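PDB 5JD3: LAE5 from Uncultured bacterium, which probably hydrolyses carboxylic ester bonds as a GDSL-like esterase of the alpha/beta hydrolase type. Local coordinates for residues A[227-230]-A[231-235]; A[37-40]-A[41-44]; A[193-196]-A[197-201]; A[85-88]-A[89-92]; A[132-135]-A[136-140]. All coordinates share one frame; numbering follows the deposited sequence.

Contact 1. Residues A[227-230]-A[231-235]; sequences NAFL and AATGC
Phe229 has its CG anti to the backbone N (chi1 -178°), and Thr233 has OG1 between its own N and carbonyl carbon (chi1 60°). These torsions lay Thr233 CG2 over one face of the Phe229 ring, toward its rim. The nearest ring atom, Phe229 CE2, is 4.0 Å from Thr233 CG2. The Thr233 hydroxyl is turned back on the helix. Thr233 OG1 lies 3.0 Å from Phe229 O and 3.1 Å from Leu230 O, and its single proton could serve either carbonyl. Thr233 N also binds Phe229 O at 3.0 Å. The helix ends here in a Schellman motif. Gly234 is the C' residue, with positive phi. Cys235 N reaches back to Leu230 O at 2.8 Å in a nearly straight bond (173°), and Gly234 N makes a weak bond to Ala231 O. The turn brings Cys235 SG against Leu230 CD2 at 3.7 Å, an apolar touch just past the last helical turn. This is the C-terminal end of helix 219-232. Leu230 and Cys235 pack on helix 59-70, and Cys235 O accepts from His66. Phe229 covers Ile154 and Leu156 of strand 152-156, while Ala228, Ala232 and Thr233 rest on strand 190-192.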
loop_
_atom_site.group_PDB
_atom_site.type_symbol
_atom_site.label_atom_id
_atom_site.label_comp_id
_atom_site.label_asym_id
_atom_site.label_seq_id
_atom_site.Cartn_x
_atom_site.Cartn_y
_atom_site.Cartn_z
ATOM N N ASN A 227 -5.685 -9.307 3.393
ATOM C CA ASN A 227 -6.972 -9.518 4.048
ATOM C C ASN A 227 -7.556 -8.233 4.628
ATOM O O ASN A 227 -8.774 -8.085 4.717
ATOM C CB ASN A 227 -6.840 -10.573 5.146
ATOM C CG ASN A 227 -6.722 -11.978 4.590
ATOM O OD1 ASN A 227 -6.670 -12.175 3.375
ATOM N ND2 ASN A 227 -6.675 -12.964 5.476
ATOM N N ALA A 228 -6.686 -7.310 5.022
ATOM C CA ALA A 228 -7.132 -6.006 5.496
ATOM C C ALA A 228 -7.762 -5.228 4.346
ATOM O O ALA A 228 -8.791 -4.571 4.513
ATOM C CB ALA A 228 -5.973 -5.230 6.098
ATOM N N PHE A 229 -7.133 -5.321 3.179
ATOM C CA PHE A 229 -7.625 -4.685 1.963
ATOM C C PHE A 229 -8.978 -5.257 1.554
ATOM O O PHE A 229 -9.920 -4.514 1.277
ATOM C CB PHE A 229 -6.605 -4.863 0.832
ATOM C CG PHE A 229 -6.992 -4.195 -0.460
ATOM C CD1 PHE A 229 -6.523 -2.927 -0.764
ATOM C CD2 PHE A 229 -7.801 -4.841 -1.381
ATOM C CE1 PHE A 229 -6.867 -2.312 -1.953
ATOM C CE2 PHE A 229 -8.150 -4.230 -2.569
ATOM C CZ PHE A 229 -7.683 -2.965 -2.856
ATOM N N LEU A 230 -9.060 -6.584 1.514
ATOM C CA LEU A 230 -10.275 -7.280 1.102
ATOM C C LEU A 230 -11.446 -6.987 2.030
ATOM O O LEU A 230 -12.571 -6.775 1.574
ATOM C CB LEU A 230 -10.025 -8.787 1.040
ATOM C CG LEU A 230 -9.048 -9.252 -0.039
ATOM C CD1 LEU A 230 -8.604 -10.681 0.217
ATOM C CD2 LEU A 230 -9.675 -9.121 -1.418
ATOM N N ALA A 231 -11.177 -6.979 3.332
ATOM C CA ALA A 231 -12.205 -6.707 4.329
ATOM C C ALA A 231 -12.742 -5.288 4.187
ATOM O O ALA A 231 -13.948 -5.059 4.281
ATOM C CB ALA A 231 -11.658 -6.931 5.730
ATOM N N ALA A 232 -11.839 -4.340 3.957
ATOM C CA ALA A 232 -12.214 -2.939 3.801
ATOM C C ALA A 232 -13.026 -2.722 2.529
ATOM O O ALA A 232 -13.853 -1.813 2.458
ATOM C CB ALA A 232 -10.974 -2.058 3.795
ATOM N N THR A 233 -12.785 -3.559 1.526
ATOM C CA THR A 233 -13.504 -3.469 0.262
ATOM C C THR A 233 -14.634 -4.496 0.201
ATOM O O THR A 233 -15.264 -4.680 -0.839
ATOM C CB THR A 233 -12.563 -3.671 -0.940
ATOM O OG1 THR A 233 -11.945 -4.960 -0.856
ATOM C CG2 THR A 233 -11.485 -2.597 -0.956
ATOM N N GLY A 234 -14.873 -5.165 1.325
ATOM C CA GLY A 234 -16.009 -6.059 1.469
ATOM C C GLY A 234 -16.018 -7.290 0.580
ATOM O O GLY A 234 -17.074 -7.701 0.100
ATOM N N CYS A 235 -14.846 -7.880 0.361
ATOM C CA CYS A 235 -14.745 -9.130 -0.390
ATOM C C CYS A 235 -13.749 -10.092 0.251
ATOM O O CYS A 235 -13.072 -10.854 -0.441
ATOM C CB CYS A 235 -14.350 -8.861 -1.844
ATOM S SG CYS A 235 -12.984 -7.700 -2.068
#

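Contact 2. Residues A[37-40]-A[41-44]; sequences ITDA and GRDK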
loop_
_atom_site.group_PDB
_atom_site.type_symbol
_atom_site.label_atom_id
_atom_site.label_comp_id
_atom_site.label_asym_id
_atom_site.label_seq_id
_atom_site.Cartn_x
_atom_site.Cartn_y
_atom_site.Cartn_z
ATOM N N ILE A 37 6.960 -3.289 -0.689
ATOM C CA ILE A 37 5.877 -4.104 -0.154
ATOM C C ILE A 37 4.817 -4.314 -1.234
ATOM O O ILE A 37 4.155 -5.350 -1.279
ATOM C CB ILE A 37 5.252 -3.460 1.098
ATOM C CG1 ILE A 37 6.335 -3.190 2.143
ATOM C CG2 ILE A 37 4.171 -4.355 1.685
ATOM C CD1 ILE A 37 7.086 -4.432 2.576
ATOM N N THR A 38 4.677 -3.327 -2.114
ATOM C CA THR A 38 3.805 -3.454 -3.275
ATOM C C THR A 38 4.544 -4.153 -4.415
ATOM O O THR A 38 3.998 -5.044 -5.067
ATOM C CB THR A 38 3.298 -2.083 -3.755
ATOM O OG1 THR A 38 2.619 -1.421 -2.680
ATOM C CG2 THR A 38 2.342 -2.243 -4.926
ATOM N N ASP A 39 5.788 -3.736 -4.638
ATOM C CA ASP A 39 6.655 -4.315 -5.665
ATOM C C ASP A 39 6.733 -5.832 -5.537
ATOM O O ASP A 39 6.333 -6.560 -6.446
ATOM C CB ASP A 39 8.059 -3.706 -5.568
ATOM C CG ASP A 39 8.923 -4.004 -6.785
ATOM O OD1 ASP A 39 8.686 -5.016 -7.475
ATOM O OD2 ASP A 39 9.857 -3.217 -7.043
ATOM N N ALA A 40 7.262 -6.292 -4.406
ATOM C CA ALA A 40 7.355 -7.716 -4.088
ATOM C C ALA A 40 8.127 -8.517 -5.138
ATOM O O ALA A 40 7.871 -9.705 -5.333
ATOM C CB ALA A 40 5.961 -8.303 -3.901
ATOM N N GLY A 41 9.067 -7.861 -5.811
ATOM C CA GLY A 41 9.952 -8.538 -6.744
ATOM C C GLY A 41 9.351 -8.836 -8.104
ATOM O O GLY A 41 9.762 -9.783 -8.774
ATOM N N ARG A 42 8.380 -8.028 -8.517
ATOM C CA ARG A 42 7.761 -8.188 -9.829
ATOM C C ARG A 42 8.763 -7.894 -10.940
ATOM O O ARG A 42 9.772 -7.225 -10.717
ATOM C CB ARG A 42 6.548 -7.263 -9.971
ATOM C CG ARG A 42 6.908 -5.784 -10.029
ATOM C CD ARG A 42 5.668 -4.907 -10.064
ATOM N NE ARG A 42 5.999 -3.485 -10.047
ATOM C CZ ARG A 42 6.120 -2.730 -11.135
ATOM N NH1 ARG A 42 5.933 -3.261 -12.336
ATOM N NH2 ARG A 42 6.424 -1.444 -11.023
ATOM N N ASP A 43 8.486 -8.403 -12.135
ATOM C CA ASP A 43 9.282 -8.053 -13.304
ATOM C C ASP A 43 8.772 -6.732 -13.866
ATOM O O ASP A 43 7.705 -6.680 -14.478
ATOM C CB ASP A 43 9.220 -9.154 -14.365
ATOM C CG ASP A 43 10.014 -8.808 -15.612
ATOM O OD1 ASP A 43 10.980 -8.023 -15.508
ATOM O OD2 ASP A 43 9.678 -9.327 -16.698
ATOM N N LYS A 44 9.537 -5.668 -13.649
ATOM C CA LYS A 44 9.114 -4.324 -14.033
ATOM C C LYS A 44 9.065 -4.137 -15.547
ATOM O O LYS A 44 8.464 -3.183 -16.041
ATOM C CB LYS A 44 10.041 -3.277 -13.413
ATOM C CG LYS A 44 9.972 -3.209 -11.898
ATOM C CD LYS A 44 10.859 -2.101 -11.358
ATOM C CE LYS A 44 10.832 -2.066 -9.841
ATOM N NZ LYS A 44 11.760 -1.043 -9.287
HETATM O O HOH W 1 11.068 -5.621 -8.947
#
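Asp39 stands across both Arg42 and Lys44, its side chain at about a right angle to each. Its CG is anti to the backbone N (chi1 -167°), which carries the carboxylate forward over the turn that follows. Arg42 N donates to Asp39 OD1 at 3.2 Å, nearly along the C-O axis, and a weak bond comes from Gly41 N. The Arg42 chain runs past the same oxygen, with Arg42 CG 3.2 Å from Asp39 OD1. The carboxylate and guanidinium planes are 46° apart, and OD1 lies well out of the guanidinium plane, so only the opposite charges are near. The Arg42 NE proton goes instead to Gly82 O. OD2 faces the extended Lys44 chain. Lys44 CE is 3.2 Å from Asp39 OD2, and beyond it Lys44 NZ makes a long salt bridge to Asp39 OD2 at 3.7 Å. Lys44 CG lies over the centre of one face of the Arg42 guanidinium. A water links the two segments, donating to Asp39 OD1 at 2.9 Å and to Arg42 O at 2.7 Å. Ser84 OG also binds OD2. A hydrogen bond from Arg42 N to Asp39 O at 3.3 Å closes a type I' beta turn, so this N-H is shared with Asp39 OD1. The short helix 36-39 ends in this turn, close to a probable Ser36-His216-Asp213 triad of the kind found in GDSL hydrolases.

Contact 3. Residues A[193-196]-A[197-201]; sequences DVQG and AFDRY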
loop_
_atom_site.group_PDB
_atom_site.type_symbol
_atom_site.label_atom_id
_atom_site.label_comp_id
_atom_site.label_asym_id
_atom_site.label_seq_id
_atom_site.Cartn_x
_atom_site.Cartn_y
_atom_site.Cartn_z
ATOM N N ASP A 193 -6.700 -0.057 7.226
ATOM C CA ASP A 193 -5.851 -0.044 8.410
ATOM C C ASP A 193 -4.975 -1.293 8.458
ATOM O O ASP A 193 -5.283 -2.257 9.159
ATOM C CB ASP A 193 -6.700 0.062 9.679
ATOM C CG ASP A 193 -5.860 0.191 10.934
ATOM O OD1 ASP A 193 -6.362 -0.159 12.023
ATOM O OD2 ASP A 193 -4.699 0.642 10.834
ATOM N N VAL A 194 -3.885 -1.267 7.698
ATOM C CA VAL A 194 -2.940 -2.375 7.651
ATOM C C VAL A 194 -2.211 -2.531 8.983
ATOM O O VAL A 194 -1.995 -3.649 9.455
ATOM C CB VAL A 194 -1.906 -2.179 6.526
ATOM C CG1 VAL A 194 -0.963 -3.373 6.452
ATOM C CG2 VAL A 194 -2.607 -1.963 5.193
ATOM N N GLN A 195 -1.835 -1.404 9.580
ATOM C CA GLN A 195 -1.143 -1.403 10.866
ATOM C C GLN A 195 -1.976 -2.093 11.939
ATOM O O GLN A 195 -1.462 -2.901 12.712
ATOM C CB GLN A 195 -0.814 0.027 11.300
ATOM C CG GLN A 195 -0.112 0.121 12.646
ATOM C CD GLN A 195 1.268 -0.503 12.627
ATOM O OE1 GLN A 195 2.223 0.089 12.124
ATOM N NE2 GLN A 195 1.382 -1.707 13.179
ATOM N N GLY A 196 -3.264 -1.769 11.978
ATOM C CA GLY A 196 -4.179 -2.386 12.921
ATOM C C GLY A 196 -4.301 -3.878 12.683
ATOM O O GLY A 196 -4.416 -4.657 13.630
ATOM N N ALA A 197 -4.273 -4.274 11.414
ATOM C CA ALA A 197 -4.339 -5.682 11.045
ATOM C C ALA A 197 -3.138 -6.438 11.601
ATOM O O ALA A 197 -3.278 -7.547 12.117
ATOM C CB ALA A 197 -4.413 -5.837 9.532
ATOM N N PHE A 198 -1.960 -5.831 11.494
ATOM C CA PHE A 198 -0.752 -6.424 12.055
ATOM C C PHE A 198 -0.821 -6.455 13.578
ATOM O O PHE A 198 -0.377 -7.418 14.203
ATOM C CB PHE A 198 0.495 -5.662 11.598
ATOM C CG PHE A 198 1.020 -6.104 10.258
ATOM C CD1 PHE A 198 1.478 -7.398 10.075
ATOM C CD2 PHE A 198 1.065 -5.224 9.190
ATOM C CE1 PHE A 198 1.964 -7.811 8.847
ATOM C CE2 PHE A 198 1.551 -5.631 7.958
ATOM C CZ PHE A 198 2.001 -6.925 7.788
ATOM N N ASP A 199 -1.387 -5.406 14.169
ATOM C CA ASP A 199 -1.526 -5.324 15.621
ATOM C C ASP A 199 -2.386 -6.458 16.170
ATOM O O ASP A 199 -2.149 -6.948 17.273
ATOM C CB ASP A 199 -2.122 -3.975 16.034
ATOM C CG ASP A 199 -1.148 -2.827 15.848
ATOM O OD1 ASP A 199 0.029 -3.091 15.523
ATOM O OD2 ASP A 199 -1.557 -1.663 16.040
ATOM N N ARG A 200 -3.386 -6.870 15.397
ATOM C CA ARG A 200 -4.234 -7.989 15.785
ATOM C C ARG A 200 -3.470 -9.304 15.686
ATOM O O ARG A 200 -3.577 -10.165 16.560
ATOM C CB ARG A 200 -5.493 -8.038 14.918
ATOM C CG ARG A 200 -6.662 -7.247 15.483
ATOM C CD ARG A 200 -7.780 -7.101 14.465
ATOM N NE ARG A 200 -7.571 -5.952 13.589
ATOM C CZ ARG A 200 -7.886 -5.928 12.300
ATOM N NH1 ARG A 200 -7.661 -4.836 11.580
ATOM N NH2 ARG A 200 -8.424 -6.995 11.726
ATOM N N TYR A 201 -2.696 -9.449 14.615
ATOM C CA TYR A 201 -1.874 -10.636 14.412
ATOM C C TYR A 201 -0.838 -10.780 15.523
ATOM O O TYR A 201 -0.602 -11.880 16.024
ATOM C CB TYR A 201 -1.176 -10.576 13.051
ATOM C CG TYR A 201 -0.457 -11.851 12.663
ATOM C CD1 TYR A 201 -1.070 -12.797 11.852
ATOM C CD2 TYR A 201 0.836 -12.108 13.105
ATOM C CE1 TYR A 201 -0.417 -13.963 11.492
ATOM C CE2 TYR A 201 1.493 -13.272 12.754
ATOM C CZ TYR A 201 0.864 -14.193 11.946
ATOM O OH TYR A 201 1.520 -15.350 11.593
#
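Ala197 lies one turn on from the N-cap residue of helix 194-201, Asp193, and its N donates to Asp193 O at 3.2 Å. In the cap itself, Asp193 OD2 accepts from Gly196 N at 3.0 Å, met from above the carboxylate plane, and also pairs with Arg181. Phe198 comes next. Its N binds Val194 O, and its side chain lies alongside that of Val194, pointing the same way. Val194 CG1, anti to the backbone N, touches Phe198 CE2 at 3.7 Å. Asp199 follows one turn after Gln195. Asp199 N donates to Gln195 O at 2.9 Å, and Gln195 NE2 donates to Asp199 OD1 at 3.0 Å. That side-chain bond is bent (137°). It meets the oxygen from above the carboxylate plane, with the amide and carboxylate planes 29° apart. A bend at chi2 (66°) folds the Gln195 amide back toward Asp199. The other end of the amide is held too, since Gln195 OE1 accepts from Phe160 N. Asp199 OD2 forms a salt bridge with Arg170, so the carboxylate is gripped through both oxygens. Arg200 N closes the next helical bond, to Gly196 O at 3.0 Å. The Arg200 chain bends at chi3 and returns along the helix, so that Ala197 CA lies 3.4 Å above the guanidinium plane, near its rim. The helix follows strand 190-192 and packs against helix 219-232: Val194 and Phe198 touch Ile225, and Ala197 touches Val224.

Contact 4. Residues A[85-88]-A[89-92]; sequences GNTV and RDLA
Thr87 N donates to Asp90 OD2 at 3.0 Å in a fairly straight bond (160°), met from above the carboxylate plane. On the cap's other arm, Thr87 OG1 accepts a weak bond from Arg89 N at 3.2 Å. Thr87 OG1 sits between its own N and carbonyl carbon (chi1 64°), which turns it toward Arg89 N. With these two bonds Thr87 and Asp90 form a capping box at the start of helix 88-100, just after the loop from strand 77-82. Among the backbone bonds, Leu91 N binds Thr87 O at 3.2 Å, and Ala92 N binds Val88 O.

The Asn86 amide packs obliquely across Asp90, its plane 63° from the carboxylate, with Asn86 OD1 3.4 Å from Asp90 CB. Leu91 CD1 comes to 3.5 Å from the same Asn86 OD1, which accepts from Arg94 NE.

Arg89 lies alongside Thr87, and Arg89 CB is 3.3 Å from Thr87 OG1. A water bonds Thr87 OG1 at 3.0 Å and accepts weakly from Arg89 NH1. The guanidinium is held mainly by a salt bridge to Glu134 and by Arg128 O.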
loop_
_atom_site.group_PDB
_atom_site.type_symbol
_atom_site.label_atom_id
_atom_site.label_comp_id
_atom_site.label_asym_id
_atom_site.label_seq_id
_atom_site.Cartn_x
_atom_site.Cartn_y
_atom_site.Cartn_z
ATOM N N GLY A 85 12.068 0.972 -2.422
ATOM C CA GLY A 85 12.812 2.113 -1.915
ATOM C C GLY A 85 12.079 3.436 -2.034
ATOM O O GLY A 85 12.554 4.464 -1.551
ATOM N N ASN A 86 10.911 3.406 -2.668
ATOM C CA ASN A 86 10.164 4.625 -2.961
ATOM C C ASN A 86 9.596 5.338 -1.741
ATOM O O ASN A 86 9.091 4.709 -0.809
ATOM C CB ASN A 86 9.019 4.313 -3.926
ATOM C CG ASN A 86 9.428 4.446 -5.378
ATOM O OD1 ASN A 86 8.675 4.969 -6.200
ATOM N ND2 ASN A 86 10.631 3.984 -5.700
ATOM N N THR A 87 9.694 6.662 -1.760
ATOM C CA THR A 87 8.976 7.509 -0.821
ATOM C C THR A 87 7.816 8.152 -1.572
ATOM O O THR A 87 7.626 7.890 -2.759
ATOM C CB THR A 87 9.881 8.595 -0.211
ATOM O OG1 THR A 87 10.332 9.481 -1.243
ATOM C CG2 THR A 87 11.084 7.964 0.475
ATOM N N VAL A 88 7.044 8.991 -0.891
ATOM C CA VAL A 88 5.946 9.689 -1.551
ATOM C C VAL A 88 6.518 10.712 -2.533
ATOM O O VAL A 88 5.846 11.134 -3.474
ATOM C CB VAL A 88 5.011 10.381 -0.533
ATOM C CG1 VAL A 88 5.675 11.611 0.066
ATOM C CG2 VAL A 88 3.685 10.746 -1.188
ATOM N N ARG A 89 7.774 11.090 -2.310
ATOM C CA ARG A 89 8.493 11.983 -3.207
ATOM C C ARG A 89 8.739 11.306 -4.552
ATOM O O ARG A 89 8.592 11.921 -5.608
ATOM C CB ARG A 89 9.818 12.415 -2.575
ATOM C CG ARG A 89 10.608 13.433 -3.379
ATOM C CD ARG A 89 11.965 13.701 -2.741
ATOM N NE ARG A 89 11.856 14.493 -1.518
ATOM C CZ ARG A 89 12.570 14.272 -0.418
ATOM N NH1 ARG A 89 13.445 13.275 -0.380
ATOM N NH2 ARG A 89 12.406 15.045 0.647
ATOM N N ASP A 90 9.109 10.029 -4.502
ATOM C CA ASP A 90 9.358 9.248 -5.708
ATOM C C ASP A 90 8.066 8.961 -6.467
ATOM O O ASP A 90 8.055 8.920 -7.697
ATOM C CB ASP A 90 10.058 7.932 -5.358
ATOM C CG ASP A 90 11.398 8.146 -4.684
ATOM O OD1 ASP A 90 12.085 9.134 -5.020
ATOM O OD2 ASP A 90 11.767 7.325 -3.818
ATOM N N LEU A 91 6.983 8.756 -5.724
ATOM C CA LEU A 91 5.680 8.473 -6.316
ATOM C C LEU A 91 5.182 9.634 -7.168
ATOM O O LEU A 91 4.676 9.434 -8.272
ATOM C CB LEU A 91 4.655 8.154 -5.225
ATOM C CG LEU A 91 4.317 6.680 -4.995
ATOM C CD1 LEU A 91 5.573 5.867 -4.732
ATOM C CD2 LEU A 91 3.328 6.537 -3.848
ATOM N N ALA A 92 5.330 10.846 -6.645
ATOM C CA ALA A 92 4.854 12.044 -7.326
ATOM C C ALA A 92 5.586 12.274 -8.645
ATOM O O ALA A 92 5.018 12.815 -9.592
ATOM C CB ALA A 92 5.007 13.256 -6.421
HETATM O O HOH W 2 13.195 10.365 -1.414
#

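Contact 5. Residues A[132-135]-A[136-140]; sequences PEEY and EKTLD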
loop_
_atom_site.group_PDB
_atom_site.type_symbol
_atom_site.label_atom_id
_atom_site.label_comp_id
_atom_site.label_asym_id
_atom_site.label_seq_id
_atom_site.Cartn_x
_atom_site.Cartn_y
_atom_site.Cartn_z
ATOM N N PRO A 132 7.121 15.130 8.074
ATOM C CA PRO A 132 5.663 14.969 8.152
ATOM C C PRO A 132 4.898 15.973 7.291
ATOM O O PRO A 132 3.873 15.623 6.705
ATOM C CB PRO A 132 5.369 15.200 9.636
ATOM C CG PRO A 132 6.607 14.761 10.326
ATOM C CD PRO A 132 7.743 15.133 9.412
ATOM N N GLU A 133 5.402 17.202 7.216
ATOM C CA GLU A 133 4.760 18.250 6.433
ATOM C C GLU A 133 4.791 17.940 4.938
ATOM O O GLU A 133 3.775 18.058 4.252
ATOM C CB GLU A 133 5.426 19.599 6.704
ATOM C CG GLU A 133 4.890 20.739 5.855
ATOM C CD GLU A 133 5.456 22.084 6.263
ATOM O OE1 GLU A 133 5.869 22.226 7.433
ATOM O OE2 GLU A 133 5.489 22.999 5.414
ATOM N N GLU A 134 5.959 17.546 4.437
ATOM C CA GLU A 134 6.103 17.201 3.027
ATOM C C GLU A 134 5.277 15.968 2.683
ATOM O O GLU A 134 4.657 15.903 1.622
ATOM C CB GLU A 134 7.571 16.962 2.670
ATOM C CG GLU A 134 7.790 16.551 1.221
ATOM C CD GLU A 134 9.245 16.282 0.895
ATOM O OE1 GLU A 134 10.092 16.399 1.806
ATOM O OE2 GLU A 134 9.543 15.952 -0.272
ATOM N N TYR A 135 5.277 14.995 3.589
ATOM C CA TYR A 135 4.520 13.764 3.401
ATOM C C TYR A 135 3.031 14.053 3.230
ATOM O O TYR A 135 2.402 13.551 2.302
ATOM C CB TYR A 135 4.741 12.814 4.580
ATOM C CG TYR A 135 3.989 11.506 4.469
ATOM C CD1 TYR A 135 4.486 10.460 3.703
ATOM C CD2 TYR A 135 2.787 11.313 5.138
ATOM C CE1 TYR A 135 3.803 9.262 3.600
ATOM C CE2 TYR A 135 2.097 10.118 5.042
ATOM C CZ TYR A 135 2.611 9.096 4.273
ATOM O OH TYR A 135 1.929 7.905 4.173
ATOM N N GLU A 136 2.479 14.866 4.123
ATOM C CA GLU A 136 1.068 15.230 4.056
ATOM C C GLU A 136 0.749 16.000 2.781
ATOM O O GLU A 136 -0.155 15.632 2.034
ATOM C CB GLU A 136 0.663 16.065 5.271
ATOM C CG GLU A 136 -0.734 16.659 5.161
ATOM C CD GLU A 136 -1.148 17.430 6.399
ATOM O OE1 GLU A 136 -0.260 17.969 7.093
ATOM O OE2 GLU A 136 -2.364 17.501 6.676
ATOM N N LYS A 137 1.504 17.069 2.545
ATOM C CA LYS A 137 1.288 17.946 1.400
ATOM C C LYS A 137 1.338 17.185 0.077
ATOM O O LYS A 137 0.491 17.385 -0.793
ATOM C CB LYS A 137 2.328 19.070 1.393
ATOM C CG LYS A 137 2.070 20.159 0.364
ATOM C CD LYS A 137 1.650 21.457 1.037
ATOM C CE LYS A 137 1.640 22.616 0.052
ATOM N NZ LYS A 137 1.240 23.895 0.705
ATOM N N THR A 138 2.328 16.309 -0.064
ATOM C CA THR A 138 2.499 15.536 -1.289
ATOM C C THR A 138 1.408 14.479 -1.442
ATOM O O THR A 138 0.846 14.310 -2.524
ATOM C CB THR A 138 3.877 14.847 -1.334
ATOM O OG1 THR A 138 4.905 15.813 -1.082
ATOM C CG2 THR A 138 4.113 14.206 -2.692
ATOM N N LEU A 139 1.114 13.774 -0.354
ATOM C CA LEU A 139 0.096 12.726 -0.361
ATOM C C LEU A 139 -1.284 13.301 -0.661
ATOM O O LEU A 139 -2.045 12.737 -1.446
ATOM C CB LEU A 139 0.077 11.993 0.981
ATOM C CG LEU A 139 -0.848 10.783 1.124
ATOM C CD1 LEU A 139 -0.389 9.653 0.222
ATOM C CD2 LEU A 139 -0.902 10.329 2.573
ATOM N N ASP A 140 -1.595 14.427 -0.028
ATOM C CA ASP A 140 -2.864 15.114 -0.241
ATOM C C ASP A 140 -2.981 15.608 -1.678
ATOM O O ASP A 140 -4.061 15.588 -2.268
ATOM C CB ASP A 140 -3.003 16.284 0.737
ATOM C CG ASP A 140 -4.214 17.148 0.448
ATOM O OD1 ASP A 140 -5.302 16.846 0.983
ATOM O OD2 ASP A 140 -4.078 18.134 -0.307
#
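Tyr135 meets Leu139, and Glu134 meets Thr138, in an i to i+4 contact within one alpha helix. The two segments form the first turns of helix 132-146, which packs between helices 88-100 and 168-187 of the alpha/beta fold. Pro132 stands at the helix start and touches Tyr176 and Leu179 of helix 168-187. Regular backbone bonds run through the contact. Glu136 N donates to Pro132 O at 3.0 Å, Lys137 N to Glu133 O, and Leu139 N to Tyr135 O.

On the buried side, Tyr135 and Leu139 lie side by side and point the same way. Both have CG anti to the backbone N (chi1 180° and -175°). Tyr135 CE2 touches Leu139 CD2 at 3.9 Å. Tyr135 OH is bound to Ile111 O, which fixes the far end of the ring. Val88 packs on the same tyrosine.

The Glu134 side chain is extended and runs beside Thr138, with Glu134 CG 3.8 Å from Thr138 OG1. Its carboxylate goes on to a salt bridge with Arg89. Thr138 also packs on Val88 and Ala92 of helix 88-100.

The threonine hydroxyl folds back on its own helix. OG1 is anti to the carbonyl carbon and beside the backbone N (chi1 -52°). Two donors therefore grip one carbonyl from opposite faces of its plane: Thr138 OG1 is 2.7 Å and Thr138 N 2.9 Å from Glu134 O.

Overall arrangement
From the N terminus the order is contact 2, contact 4, contact 5, contact 3, contact 1. Each is local and closes only a turn of chain, so they stand in series and none nests or crosses. Contact 2 ends helix 36-39. Contact 4 starts helix 88-100, and contact 5 starts helix 132-146. These two touch, joining their helices. Contact 3 starts helix 194-201, and contact 1 ends helix 219-232; they meet where Ala197 packs on Ala228. Contact 1 also packs on strands 152-156 and 190-192 of the central parallel sheet. Contacts 1 and 4 lie on opposite sides of the chain's centre, their own centres about 25 Å apart.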